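Local coordinates for polysaccharide deacetylase-like protein (Bacillus anthracis, PDB 4V33) that probably removes acetyl groups from cell-wall polysaccharides as a zinc-containing deacetylase, and is one of two putative deacetylases required for osmotic stability and cell-shape maintenance, at residues L147-I152 against A172-L177; T61-T66 against F117-I122; K309-T314 against E334-L339. All coordinates share one frame; numbering follows the deposited sequence. Where two conformers were deposited one is given.

How the interactions relate
From the N terminus, the chain first closes interaction 2, in which 61-66 meets 117-122 across 50 intervening residues, joining the two sheets of the N-terminal beta sandwich. It then enters the deacetylase domain, where interaction 1 brings strand 146-149 and helix 167-179 together over a loop of 19 residues. Near the C-terminal end, interaction 3 closes another 19-residue loop, bringing the segment before strand 341-345 back onto helix 308-315. The three loops follow one another, neither nesting nor crossing. Interaction 1 thus ties a helix to a strand of the parallel sheet and interaction 3 a helix to a loop, their centres 27 Å apart; the centres of interactions 1 and 2 are 40 Å apart.

Interaction 1 (L147-I152 against A172-L177); sequences LMYHAI and AQMKYL. With ACT (acetate ion), chain E; ACT (acetate ion), chain C.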
ATOM      1  N   LEU A 147       0.109  -8.846  -2.511  1.00 13.76           N
ATOM      2  CA  LEU A 147       0.473 -10.174  -3.017  1.00 12.99           C
ATOM      3  C   LEU A 147       1.032 -11.059  -1.920  1.00 12.83           C
ATOM      4  O   LEU A 147       1.785 -10.598  -1.059  1.00 15.01           O
ATOM      5  CB  LEU A 147       1.529 -10.038  -4.106  1.00 12.72           C
ATOM      6  CG  LEU A 147       1.087  -9.316  -5.382  1.00 15.44           C
ATOM      7  CD1 LEU A 147       2.295  -8.921  -6.236  1.00 14.93           C
ATOM      8  CD2 LEU A 147       0.174 -10.244  -6.180  1.00 22.54           C
ATOM      9  N   MET A 148       0.676 -12.343  -1.967  1.00 11.68           N
ATOM     10  CA  MET A 148       1.189 -13.318  -1.016  1.00 12.64           C
ATOM     11  C   MET A 148       1.977 -14.421  -1.725  1.00 14.66           C
ATOM     12  O   MET A 148       1.405 -15.217  -2.486  1.00 15.02           O
ATOM     13  CB  MET A 148       0.051 -13.945  -0.225  1.00 13.42           C
ATOM     14  CG  MET A 148       0.525 -15.045   0.731  1.00 16.92           C
ATOM     15  SD  MET A 148      -0.799 -15.764   1.700  1.00 20.76           S
ATOM     16  CE  MET A 148      -1.891 -16.307   0.390  1.00 18.20           C
ATOM     17  N   TYR A 149       3.286 -14.431  -1.482  1.00 13.30           N
ATOM     18  CA  TYR A 149       4.172 -15.509  -1.909  1.00 11.56           C
ATOM     19  C   TYR A 149       4.621 -16.335  -0.719  1.00 13.05           C
ATOM     20  O   TYR A 149       4.526 -15.890   0.431  1.00 13.53           O
ATOM     21  CB  TYR A 149       5.416 -14.928  -2.570  1.00 12.78           C
ATOM     22  CG  TYR A 149       5.180 -14.265  -3.903  1.00 11.57           C
ATOM     23  CD1 TYR A 149       5.196 -15.017  -5.080  1.00 12.87           C
ATOM     24  CD2 TYR A 149       4.968 -12.900  -4.003  1.00 13.28           C
ATOM     25  CE1 TYR A 149       5.001 -14.435  -6.304  1.00 12.64           C
ATOM     26  CE2 TYR A 149       4.764 -12.298  -5.235  1.00 13.41           C
ATOM     27  CZ  TYR A 149       4.790 -13.064  -6.381  1.00 12.92           C
ATOM     28  OH  TYR A 149       4.592 -12.455  -7.595  1.00 14.43           O
ATOM     29  N   HIS A 150       5.094 -17.550  -0.990  1.00 13.38           N
ATOM     30  CA  HIS A 150       5.722 -18.386   0.020  1.00 14.07           C
ATOM     31  C   HIS A 150       7.142 -18.749  -0.402  1.00 16.29           C
ATOM     32  O   HIS A 150       8.067 -17.973  -0.169  1.00 17.65           O
ATOM     33  CB  HIS A 150       4.873 -19.623   0.300  1.00 16.57           C
ATOM     34  CG  HIS A 150       3.671 -19.330   1.138  1.00 18.19           C
ATOM     35  ND1 HIS A 150       2.539 -18.727   0.634  1.00 22.77           N
ATOM     36  CD2 HIS A 150       3.445 -19.515   2.461  1.00 23.03           C
ATOM     37  CE1 HIS A 150       1.653 -18.580   1.608  1.00 20.62           C
ATOM     38  NE2 HIS A 150       2.183 -19.038   2.726  1.00 24.09           N
ATOM     39  N   ALA A 151       7.318 -19.910  -1.028  1.00 15.41           N
ATOM     40  CA  ALA A 151       8.639 -20.332  -1.484  1.00 15.96           C
ATOM     41  C   ALA A 151       8.926 -19.758  -2.868  1.00 16.54           C
ATOM     42  O   ALA A 151       8.047 -19.733  -3.731  1.00 15.70           O
ATOM     43  CB  ALA A 151       8.723 -21.846  -1.521  1.00 16.71           C
ATOM     44  N   ILE A 152      10.144 -19.258  -3.060  1.00 14.92           N
ATOM     45  CA  ILE A 152      10.631 -18.879  -4.388  1.00 14.61           C
ATOM     46  C   ILE A 152      11.772 -19.827  -4.716  1.00 15.85           C
ATOM     47  O   ILE A 152      12.920 -19.610  -4.336  1.00 16.75           O
ATOM     48  CB  ILE A 152      11.103 -17.421  -4.444  1.00 14.00           C
ATOM     49  CG1 ILE A 152       9.996 -16.478  -3.948  1.00 16.25           C
ATOM     50  CG2 ILE A 152      11.515 -17.060  -5.873  1.00 15.52           C
ATOM     51  CD1 ILE A 152       8.728 -16.492  -4.802  1.00 15.82           C
ATOM     52  N   ALA A 172       9.486 -12.897 -13.813  1.00 13.36           N
ATOM     53  CA  ALA A 172       8.581 -12.457 -14.871  1.00 13.32           C
ATOM     54  C   ALA A 172       7.440 -11.630 -14.283  1.00 14.36           C
ATOM     55  O   ALA A 172       7.001 -10.651 -14.891  1.00 15.40           O
ATOM     56  CB  ALA A 172       8.039 -13.653 -15.648  1.00 15.71           C
ATOM     57  N   GLN A 173       6.975 -12.024 -13.101  1.00 13.63           N
ATOM     58  CA  GLN A 173       5.912 -11.299 -12.406  1.00 12.74           C
ATOM     59  C   GLN A 173       6.390  -9.926 -11.940  1.00 14.92           C
ATOM     60  O   GLN A 173       5.701  -8.914 -12.133  1.00 14.66           O
ATOM     61  CB  GLN A 173       5.384 -12.143 -11.245  1.00 12.91           C
ATOM     62  CG  GLN A 173       4.614 -13.369 -11.739  1.00 12.06           C
ATOM     63  CD  GLN A 173       4.520 -14.479 -10.702  1.00 14.02           C
ATOM     64  OE1 GLN A 173       4.710 -14.257  -9.504  1.00 14.60           O
ATOM     65  NE2 GLN A 173       4.220 -15.683 -11.162  1.00 13.53           N
ATOM     66  N   MET A 174       7.579  -9.883 -11.350  1.00 13.53           N
ATOM     67  CA  MET A 174       8.145  -8.607 -10.927  1.00 13.28           C
ATOM     68  C   MET A 174       8.451  -7.708 -12.126  1.00 15.41           C
ATOM     69  O   MET A 174       8.283  -6.487 -12.057  1.00 15.50           O
ATOM     70  CB  MET A 174       9.386  -8.821 -10.069  1.00 14.07           C
ATOM     71  CG  MET A 174       9.112  -9.552  -8.765  1.00 13.49           C
ATOM     72  SD  MET A 174       7.979  -8.697  -7.623  1.00 14.80           S
ATOM     73  CE  MET A 174       6.445  -9.572  -7.928  1.00 15.33           C
ATOM     74  N   LYS A 175       8.881  -8.310 -13.230  1.00 13.53           N
ATOM     75  CA  LYS A 175       9.148  -7.537 -14.438  1.00 14.16           C
ATOM     76  C   LYS A 175       7.855  -6.921 -14.959  1.00 14.42           C
ATOM     77  O   LYS A 175       7.861  -5.805 -15.494  1.00 16.02           O
ATOM     78  CB  LYS A 175       9.797  -8.413 -15.520  1.00 16.67           C
ATOM     79  CG  LYS A 175      10.176  -7.655 -16.782  1.00 20.87           C
ATOM     80  CD  LYS A 175      10.893  -8.561 -17.766  1.00 23.45           C
ATOM     81  CE  LYS A 175      11.437  -7.786 -18.966  1.00 27.75           C
ATOM     82  NZ  LYS A 175      10.361  -7.262 -19.853  1.00 28.85           N
ATOM     83  N   TYR A 176       6.748  -7.643 -14.805  1.00 15.01           N
ATOM     84  CA  TYR A 176       5.451  -7.082 -15.174  1.00 15.09           C
ATOM     85  C   TYR A 176       5.164  -5.816 -14.358  1.00 15.72           C
ATOM     86  O   TYR A 176       4.714  -4.807 -14.906  1.00 16.31           O
ATOM     87  CB  TYR A 176       4.318  -8.111 -15.028  1.00 14.89           C
ATOM     88  CG  TYR A 176       2.973  -7.546 -15.439  1.00 12.72           C
ATOM     89  CD1 TYR A 176       2.175  -6.884 -14.518  1.00 15.25           C
ATOM     90  CD2 TYR A 176       2.521  -7.646 -16.748  1.00 17.35           C
ATOM     91  CE1 TYR A 176       0.956  -6.335 -14.887  1.00 18.08           C
ATOM     92  CE2 TYR A 176       1.298  -7.102 -17.124  1.00 18.73           C
ATOM     93  CZ  TYR A 176       0.523  -6.454 -16.182  1.00 19.97           C
ATOM     94  OH  TYR A 176      -0.691  -5.905 -16.545  1.00 21.62           O
ATOM     95  N   LEU A 177       5.433  -5.864 -13.057  1.00 14.79           N
ATOM     96  CA  LEU A 177       5.240  -4.686 -12.216  1.00 14.57           C
ATOM     97  C   LEU A 177       6.127  -3.531 -12.692  1.00 15.74           C
ATOM     98  O   LEU A 177       5.687  -2.370 -12.776  1.00 17.09           O
ATOM     99  CB  LEU A 177       5.531  -5.024 -10.753  1.00 13.52           C
ATOM    100  CG  LEU A 177       4.647  -6.111 -10.147  1.00 13.90           C
ATOM    101  CD1 LEU A 177       4.973  -6.284  -8.666  1.00 13.71           C
ATOM    102  CD2 LEU A 177       3.182  -5.751 -10.329  1.00 14.89           C
TER
HETATM  103  C   ACT E1363      -1.819  -2.752 -15.530  1.00 33.64           C
HETATM  104  O   ACT E1363      -1.462  -3.804 -14.962  1.00 24.73           O
HETATM  105  OXT ACT E1363      -2.062  -1.787 -14.776  1.00 36.12           O
HETATM  106  CH3 ACT E1363      -1.949  -2.656 -17.022  1.00 39.14           C
HETATM  107  C   ACT C1361       0.345 -18.460   5.964  1.00 30.96           C
HETATM  108  O   ACT C1361       1.437 -18.224   5.381  1.00 23.62           O
HETATM  109  OXT ACT C1361       0.236 -19.534   6.615  1.00 26.72           O
HETATM  110  CH3 ACT C1361      -0.793 -17.496   5.888  1.00 28.80           C
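Strand 147-149, carrying Leu147 and Tyr149, runs nearly antiparallel to helix 172-177, whose Gln173, Met174 and Leu177 meet it. The short axes stay 13.1 Å apart at an angle of 160°, so long side chains must span the gap. Tyr149 suits this place because its ring crosses apolar ground while its hydroxyl can still pay for a buried polar end. Tyr149 OH donates to Gln173 OE1 at 2.6 Å, approaching only 15° from the carbonyl plane. The oxygen lies at the ring edge, with the amide turned just 20° from the ring plane. Met174 bends at chi2 and chi3, bringing its CE to 3.4 Å from Tyr149 OH. Beside this, Leu147 CD1 and Leu177 CD1 make a looser apolar touch at 4.5 Å. Phe170 and Phe204 also pack against the Tyr149 ring. Just past the strand, in the loop, His150 NE2 donates to O of an acetate, probably from the crystallisation liquor, at 2.9 Å. Strand 146-149 pairs in parallel with strand 199-206, which supplies the zinc ligand Asp206; a helix packed outside such a sheet is characteristic of the distorted beta/alpha barrel of polysaccharide deacetylases.

Interaction 2 (T61-T66 against F117-I122); sequences TTIHMT and FQIEAI
Ile63 and Ile119 reach for each other tip to tip from two strands that run in the same general direction but belong to different sheets. In Ile63 the bond from CA to CB aims toward 117-122, then the side chain forks. CG2 leans off beside the backbone carbonyl carbon and stays 5.1 Å from Ile119 CD1, too far for close packing. CG1 takes the other branch, anti to the carbonyl carbon (chi1 -62°), and chi2 of 166° extends the chain straight on to CD1. This end methyl makes the contact, 3.9 Å from Ile119 CD1, while Tyr77 and Ile49 also touch the side chain. With CA atoms 10.0 Å apart at this pair, two extended isoleucines together cover the distance, and their branching at CB fits the strand backbone. Further along, Met65 faces Ala121, where the CA atoms are 8.9 Å apart; a small methyl leaves room for a long, flexible thioether, though Met65 has two conformers and its closest approach is uncertain. No hydrogen bond crosses the gap. Strand 60-66 sits in the three-stranded sheet and strand 115-124 in the four-stranded one, so these apolar tips meet in the core of a fibronectin type III beta sandwich.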
ATOM      1  N   THR A  61     -17.624  14.401  -7.487  1.00 24.34           N
ATOM      2  CA  THR A  61     -18.217  15.241  -6.455  1.00 25.61           C
ATOM      3  C   THR A  61     -18.315  16.662  -6.985  1.00 29.31           C
ATOM      4  O   THR A  61     -18.060  16.905  -8.164  1.00 28.52           O
ATOM      5  CB  THR A  61     -17.375  15.241  -5.159  1.00 27.02           C
ATOM      6  OG1 THR A  61     -18.060  15.979  -4.143  1.00 30.84           O
ATOM      7  CG2 THR A  61     -16.000  15.863  -5.401  1.00 26.82           C
ATOM      8  N   THR A  62     -18.701  17.594  -6.122  1.00 25.75           N
ATOM      9  CA  THR A  62     -18.702  19.003  -6.483  1.00 28.02           C
ATOM     10  C   THR A  62     -17.920  19.792  -5.444  1.00 27.40           C
ATOM     11  O   THR A  62     -18.144  19.644  -4.244  1.00 30.23           O
ATOM     12  CB  THR A  62     -20.132  19.559  -6.587  1.00 30.62           C
ATOM     13  OG1 THR A  62     -20.867  18.800  -7.556  1.00 33.73           O
ATOM     14  CG2 THR A  62     -20.110  21.024  -6.999  1.00 29.91           C
ATOM     15  N   ILE A  63     -17.000  20.626  -5.917  1.00 27.78           N
ATOM     16  CA  ILE A  63     -16.180  21.457  -5.043  1.00 26.98           C
ATOM     17  C   ILE A  63     -16.820  22.834  -4.872  1.00 26.62           C
ATOM     18  O   ILE A  63     -17.382  23.386  -5.815  1.00 28.31           O
ATOM     19  CB  ILE A  63     -14.753  21.603  -5.623  1.00 25.74           C
ATOM     20  CG1 ILE A  63     -14.077  20.231  -5.705  1.00 25.84           C
ATOM     21  CG2 ILE A  63     -13.912  22.563  -4.788  1.00 30.29           C
ATOM     22  CD1 ILE A  63     -12.819  20.215  -6.555  1.00 30.24           C
ATOM     23  N   HIS A  64     -16.750  23.378  -3.661  1.00 27.23           N
ATOM     24  CA  HIS A  64     -17.267  24.715  -3.398  1.00 31.52           C
ATOM     25  C   HIS A  64     -16.257  25.519  -2.601  1.00 30.25           C
ATOM     26  O   HIS A  64     -15.363  24.954  -1.967  1.00 31.35           O
ATOM     27  CB  HIS A  64     -18.562  24.645  -2.588  1.00 37.25           C
ATOM     28  CG  HIS A  64     -19.613  23.767  -3.192  1.00 45.81           C
ATOM     29  ND1 HIS A  64     -20.500  24.218  -4.147  1.00 48.52           N
ATOM     30  CD2 HIS A  64     -19.927  22.470  -2.967  1.00 43.15           C
ATOM     31  CE1 HIS A  64     -21.313  23.234  -4.486  1.00 42.55           C
ATOM     32  NE2 HIS A  64     -20.986  22.163  -3.787  1.00 46.58           N
ATOM     33  N   MET A  65     -16.415  26.839  -2.619  1.00 29.17           N
ATOM     34  CA  MET A  65     -15.645  27.689  -1.727  0.50 31.33           C
ATOM     35  C   MET A  65     -16.561  28.511  -0.833  1.00 36.44           C
ATOM     36  O   MET A  65     -17.583  29.032  -1.280  1.00 39.09           O
ATOM     37  CB  MET A  65     -14.727  28.630  -2.501  0.50 35.25           C
ATOM     38  CG  MET A  65     -13.863  29.486  -1.588  0.50 45.23           C
ATOM     39  SD  MET A  65     -12.170  28.901  -1.456  0.50 46.26           S
ATOM     40  CE  MET A  65     -11.958  28.466  -3.157  0.50 21.40           C
ATOM     41  N   THR A  66     -16.185  28.625   0.434  1.00 32.30           N
ATOM     42  CA  THR A  66     -16.897  29.492   1.358  1.00 33.87           C
ATOM     43  C   THR A  66     -15.910  30.401   2.075  1.00 35.77           C
ATOM     44  O   THR A  66     -14.699  30.298   1.871  1.00 33.06           O
ATOM     45  CB  THR A  66     -17.700  28.679   2.390  1.00 39.35           C
ATOM     46  OG1 THR A  66     -16.846  27.704   3.003  1.00 39.96           O
ATOM     47  CG2 THR A  66     -18.862  27.971   1.713  1.00 43.76           C
ATOM     48  N   PHE A 117      -5.729  14.101  -4.909  1.00 17.28           N
ATOM     49  CA  PHE A 117      -5.644  15.243  -5.808  1.00 18.16           C
ATOM     50  C   PHE A 117      -5.432  16.487  -4.959  1.00 17.21           C
ATOM     51  O   PHE A 117      -6.201  16.746  -4.039  1.00 19.66           O
ATOM     52  CB  PHE A 117      -6.947  15.405  -6.591  1.00 18.84           C
ATOM     53  CG  PHE A 117      -7.222  14.300  -7.575  1.00 17.68           C
ATOM     54  CD1 PHE A 117      -7.692  13.064  -7.146  1.00 17.63           C
ATOM     55  CD2 PHE A 117      -7.045  14.511  -8.933  1.00 18.92           C
ATOM     56  CE1 PHE A 117      -7.964  12.055  -8.053  1.00 19.21           C
ATOM     57  CE2 PHE A 117      -7.330  13.507  -9.848  1.00 22.33           C
ATOM     58  CZ  PHE A 117      -7.774  12.270  -9.404  1.00 20.57           C
ATOM     59  N   GLN A 118      -4.394  17.260  -5.270  1.00 17.27           N
ATOM     60  CA  GLN A 118      -4.185  18.540  -4.598  1.00 16.56           C
ATOM     61  C   GLN A 118      -4.934  19.658  -5.313  1.00 17.34           C
ATOM     62  O   GLN A 118      -5.102  19.620  -6.536  1.00 16.51           O
ATOM     63  CB  GLN A 118      -2.688  18.849  -4.487  1.00 18.95           C
ATOM     64  CG  GLN A 118      -1.998  17.871  -3.538  1.00 23.89           C
ATOM     65  CD  GLN A 118      -0.539  18.168  -3.300  1.00 29.22           C
ATOM     66  OE1 GLN A 118      -0.174  19.273  -2.892  1.00 32.70           O
ATOM     67  NE2 GLN A 118       0.312  17.174  -3.538  1.00 29.97           N
ATOM     68  N   ILE A 119      -5.407  20.631  -4.534  1.00 18.24           N
ATOM     69  CA  ILE A 119      -6.207  21.733  -5.050  1.00 18.73           C
ATOM     70  C   ILE A 119      -5.657  23.052  -4.510  1.00 19.48           C
ATOM     71  O   ILE A 119      -5.560  23.234  -3.298  1.00 20.13           O
ATOM     72  CB  ILE A 119      -7.692  21.610  -4.618  1.00 19.68           C
ATOM     73  CG1 ILE A 119      -8.265  20.242  -5.008  1.00 22.40           C
ATOM     74  CG2 ILE A 119      -8.522  22.752  -5.224  1.00 19.23           C
ATOM     75  CD1 ILE A 119      -9.604  19.918  -4.345  1.00 27.29           C
ATOM     76  N   GLU A 120      -5.288  23.964  -5.408  1.00 18.02           N
ATOM     77  CA  GLU A 120      -4.898  25.318  -5.021  1.00 17.85           C
ATOM     78  C   GLU A 120      -5.864  26.286  -5.664  1.00 19.98           C
ATOM     79  O   GLU A 120      -5.985  26.318  -6.889  1.00 23.42           O
ATOM     80  CB  GLU A 120      -3.502  25.675  -5.519  1.00 21.23           C
ATOM     81  CG  GLU A 120      -2.351  24.889  -4.952  1.00 24.73           C
ATOM     82  CD  GLU A 120      -1.016  25.424  -5.463  1.00 27.75           C
ATOM     83  OE1 GLU A 120      -1.023  26.270  -6.393  1.00 33.33           O
ATOM     84  OE2 GLU A 120       0.033  25.010  -4.935  1.00 32.79           O
ATOM     85  N   ALA A 121      -6.531  27.092  -4.849  1.00 18.88           N
ATOM     86  CA  ALA A 121      -7.508  28.040  -5.368  1.00 18.33           C
ATOM     87  C   ALA A 121      -6.993  29.468  -5.327  1.00 20.34           C
ATOM     88  O   ALA A 121      -6.402  29.895  -4.339  1.00 20.79           O
ATOM     89  CB  ALA A 121      -8.797  27.940  -4.586  1.00 22.23           C
ATOM     90  N   ILE A 122      -7.222  30.195  -6.417  1.00 18.13           N
ATOM     91  CA  ILE A 122      -6.992  31.632  -6.456  1.00 18.50           C
ATOM     92  C   ILE A 122      -8.271  32.313  -6.898  1.00 18.92           C
ATOM     93  O   ILE A 122      -9.119  31.696  -7.537  1.00 20.51           O
ATOM     94  CB  ILE A 122      -5.834  32.035  -7.412  1.00 18.02           C
ATOM     95  CG1 ILE A 122      -6.203  31.777  -8.878  1.00 19.02           C
ATOM     96  CG2 ILE A 122      -4.538  31.344  -7.010  1.00 18.08           C
ATOM     97  CD1 ILE A 122      -5.130  32.225  -9.864  1.00 18.66           C
TER

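Interaction 3 (K309-T314 against E334-L339); sequences KVVAET and EPDELL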
ATOM      1  N   LYS A 309     -11.368 -12.169  18.664  1.00 24.38           N
ATOM      2  CA  LYS A 309     -10.444 -12.286  19.785  1.00 24.48           C
ATOM      3  C   LYS A 309      -9.001 -12.096  19.323  1.00 22.90           C
ATOM      4  O   LYS A 309      -8.227 -11.380  19.957  1.00 23.72           O
ATOM      5  CB  LYS A 309     -10.599 -13.645  20.473  1.00 29.69           C
ATOM      6  CG  LYS A 309      -9.478 -13.992  21.441  1.00 32.76           C
ATOM      7  CD  LYS A 309      -9.604 -13.230  22.741  1.00 44.28           C
ATOM      8  CE  LYS A 309      -8.444 -13.523  23.686  1.00 44.31           C
ATOM      9  NZ  LYS A 309      -8.400 -12.557  24.818  1.00 45.43           N
ATOM     10  N   VAL A 310      -8.648 -12.743  18.218  1.00 19.45           N
ATOM     11  CA  VAL A 310      -7.300 -12.630  17.665  1.00 19.04           C
ATOM     12  C   VAL A 310      -7.008 -11.208  17.201  1.00 20.11           C
ATOM     13  O   VAL A 310      -5.912 -10.698  17.429  1.00 20.66           O
ATOM     14  CB  VAL A 310      -7.063 -13.637  16.518  1.00 19.44           C
ATOM     15  CG1 VAL A 310      -5.722 -13.382  15.816  1.00 19.22           C
ATOM     16  CG2 VAL A 310      -7.110 -15.060  17.059  1.00 23.56           C
ATOM     17  N   VAL A 311      -7.981 -10.570  16.552  1.00 18.54           N
ATOM     18  CA  VAL A 311      -7.811  -9.178  16.132  1.00 19.07           C
ATOM     19  C   VAL A 311      -7.549  -8.280  17.336  1.00 20.53           C
ATOM     20  O   VAL A 311      -6.649  -7.440  17.308  1.00 20.63           O
ATOM     21  CB  VAL A 311      -9.031  -8.641  15.341  1.00 19.24           C
ATOM     22  CG1 VAL A 311      -8.893  -7.138  15.088  1.00 20.45           C
ATOM     23  CG2 VAL A 311      -9.167  -9.364  14.019  1.00 19.43           C
ATOM     24  N   ALA A 312      -8.324  -8.463  18.399  1.00 21.13           N
ATOM     25  CA  ALA A 312      -8.147  -7.640  19.589  1.00 20.64           C
ATOM     26  C   ALA A 312      -6.771  -7.827  20.233  1.00 20.03           C
ATOM     27  O   ALA A 312      -6.173  -6.863  20.717  1.00 24.42           O
ATOM     28  CB  ALA A 312      -9.247  -7.901  20.587  1.00 20.93           C
ATOM     29  N   GLU A 313      -6.268  -9.062  20.240  1.00 20.60           N
ATOM     30  CA  GLU A 313      -4.939  -9.313  20.787  1.00 20.68           C
ATOM     31  C   GLU A 313      -3.872  -8.699  19.883  1.00 20.69           C
ATOM     32  O   GLU A 313      -2.935  -8.050  20.357  1.00 22.07           O
ATOM     33  CB  GLU A 313      -4.688 -10.819  20.964  1.00 22.34           C
ATOM     34  CG  GLU A 313      -5.563 -11.484  22.024  1.00 21.32           C
ATOM     35  CD  GLU A 313      -5.195 -11.094  23.447  1.00 33.36           C
ATOM     36  OE1 GLU A 313      -4.172 -10.408  23.650  1.00 27.54           O
ATOM     37  OE2 GLU A 313      -5.938 -11.482  24.375  1.00 33.73           O
ATOM     38  N   THR A 314      -4.037  -8.892  18.577  1.00 18.91           N
ATOM     39  CA  THR A 314      -3.091  -8.386  17.593  1.00 19.24           C
ATOM     40  C   THR A 314      -2.994  -6.860  17.650  1.00 20.05           C
ATOM     41  O   THR A 314      -1.906  -6.300  17.511  1.00 18.88           O
ATOM     42  CB  THR A 314      -3.486  -8.873  16.188  1.00 19.35           C
ATOM     43  OG1 THR A 314      -3.538 -10.305  16.198  1.00 18.22           O
ATOM     44  CG2 THR A 314      -2.475  -8.424  15.130  1.00 18.76           C
ATOM     45  N   GLU A 334     -13.652   1.017   7.882  1.00 25.35           N
ATOM     46  CA  GLU A 334     -14.330   0.032   8.718  1.00 28.08           C
ATOM     47  C   GLU A 334     -13.473  -0.311   9.938  1.00 26.90           C
ATOM     48  O   GLU A 334     -12.247  -0.224   9.877  1.00 25.46           O
ATOM     49  CB  GLU A 334     -14.674  -1.217   7.898  1.00 26.65           C
ATOM     50  CG  GLU A 334     -15.827  -0.981   6.927  1.00 27.62           C
ATOM     51  CD  GLU A 334     -16.060  -2.133   5.968  1.00 33.19           C
ATOM     52  OE1 GLU A 334     -15.217  -3.051   5.900  1.00 38.56           O
ATOM     53  OE2 GLU A 334     -17.099  -2.112   5.272  1.00 42.59           O
ATOM     54  N   PRO A 335     -14.118  -0.688  11.056  1.00 27.44           N
ATOM     55  CA  PRO A 335     -13.400  -0.975  12.301  1.00 26.67           C
ATOM     56  C   PRO A 335     -12.282  -1.999  12.149  1.00 24.99           C
ATOM     57  O   PRO A 335     -12.507  -3.106  11.636  1.00 23.84           O
ATOM     58  CB  PRO A 335     -14.495  -1.540  13.210  1.00 26.44           C
ATOM     59  CG  PRO A 335     -15.737  -0.892  12.727  1.00 32.62           C
ATOM     60  CD  PRO A 335     -15.581  -0.757  11.237  1.00 32.94           C
ATOM     61  N   ASP A 336     -11.083  -1.621  12.592  1.00 22.82           N
ATOM     62  CA  ASP A 336      -9.914  -2.504  12.550  1.00 20.18           C
ATOM     63  C   ASP A 336      -9.601  -3.094  11.167  1.00 20.71           C
ATOM     64  O   ASP A 336      -9.028  -4.188  11.064  1.00 20.53           O
ATOM     65  CB  ASP A 336     -10.076  -3.638  13.572  1.00 23.54           C
ATOM     66  CG  ASP A 336     -10.139  -3.133  14.993  1.00 30.30           C
ATOM     67  OD1 ASP A 336      -9.498  -2.103  15.286  1.00 30.11           O
ATOM     68  OD2 ASP A 336     -10.830  -3.762  15.820  1.00 29.77           O
ATOM     69  N   GLU A 337      -9.962  -2.379  10.103  1.00 21.84           N
ATOM     70  CA  GLU A 337      -9.797  -2.943   8.764  1.00 18.97           C
ATOM     71  C   GLU A 337      -8.339  -3.230   8.414  1.00 17.05           C
ATOM     72  O   GLU A 337      -8.051  -4.134   7.633  1.00 17.83           O
ATOM     73  CB  GLU A 337     -10.450  -2.053   7.694  1.00 20.42           C
ATOM     74  CG  GLU A 337      -9.800  -0.689   7.499  1.00 21.23           C
ATOM     75  CD  GLU A 337     -10.530   0.164   6.477  1.00 27.23           C
ATOM     76  OE1 GLU A 337     -11.523  -0.320   5.887  1.00 26.08           O
ATOM     77  OE2 GLU A 337     -10.111   1.323   6.269  1.00 25.12           O
ATOM     78  N   LEU A 338      -7.412  -2.478   9.000  1.00 18.13           N
ATOM     79  CA  LEU A 338      -5.998  -2.683   8.687  1.00 16.69           C
ATOM     80  C   LEU A 338      -5.434  -3.936   9.347  1.00 16.82           C
ATOM     81  O   LEU A 338      -4.317  -4.356   9.029  1.00 17.22           O
ATOM     82  CB  LEU A 338      -5.163  -1.463   9.085  1.00 18.43           C
ATOM     83  CG  LEU A 338      -5.601  -0.140   8.467  1.00 17.91           C
ATOM     84  CD1 LEU A 338      -4.794   1.002   9.069  1.00 21.65           C
ATOM     85  CD2 LEU A 338      -5.425  -0.198   6.963  1.00 18.87           C
ATOM     86  N   LEU A 339      -6.211  -4.519  10.262  1.00 16.54           N
ATOM     87  CA  LEU A 339      -5.848  -5.764  10.936  1.00 15.87           C
ATOM     88  C   LEU A 339      -6.585  -6.954  10.322  1.00 16.94           C
ATOM     89  O   LEU A 339      -6.570  -8.055  10.876  1.00 18.72           O
ATOM     90  CB  LEU A 339      -6.186  -5.672  12.434  1.00 16.51           C
ATOM     91  CG  LEU A 339      -5.474  -4.540  13.183  1.00 19.80           C
ATOM     92  CD1 LEU A 339      -5.972  -4.419  14.613  1.00 20.45           C
ATOM     93  CD2 LEU A 339      -3.965  -4.745  13.165  1.00 22.02           C
TER
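Thr314, whose CG2 faces Leu339 CD2 at 4.4 Å, also sends two donors to one oxygen, Val310 O. Thr314 N reaches Val310 O at 2.8 Å as the ordinary helical bond. Thr314 OG1 adds a second at 2.7 Å, arriving 40° above the carbonyl plane rather than on a lone pair. A chi1 of -57° swings OG1 back along the helix, so the buried hydroxyl is satisfied within its own helix and the methyl is left for apolar packing. Helix 308-315 is the connecting helix of a beta-alpha-beta crossover between the parallel strands 298-300 and 320-326, part of the deacetylase barrel, and the loop leading to strand 341-345 folds back against it.

That loop turns tightly at Glu334 to Glu337, a type II beta turn closed by Glu337 N to Glu334 O at 3.1 Å. Proline suits the second position because its ring fixes phi near the required value, while Asp336 takes the third with a positive phi of 54°, which Asp tolerates better than most residues. A short 3-10 segment follows, with Leu339 N bonded to Asp336 O at 2.9 Å. It turns Leu339 toward the helix, where a large branched side chain can fill the buried interface.

Val311 forms the middle of the contact: its CG1, anti to the backbone N, points into the loop and meets Leu339 CD1 at 4.0 Å. The same methyl touches the flank of Asp336, whose carboxylate is chiefly engaged by a salt bridge from its OD1 to Lys315. The aliphatic part of Asp336 also counts: its CB lies 4.0 Å from Val311 CG1.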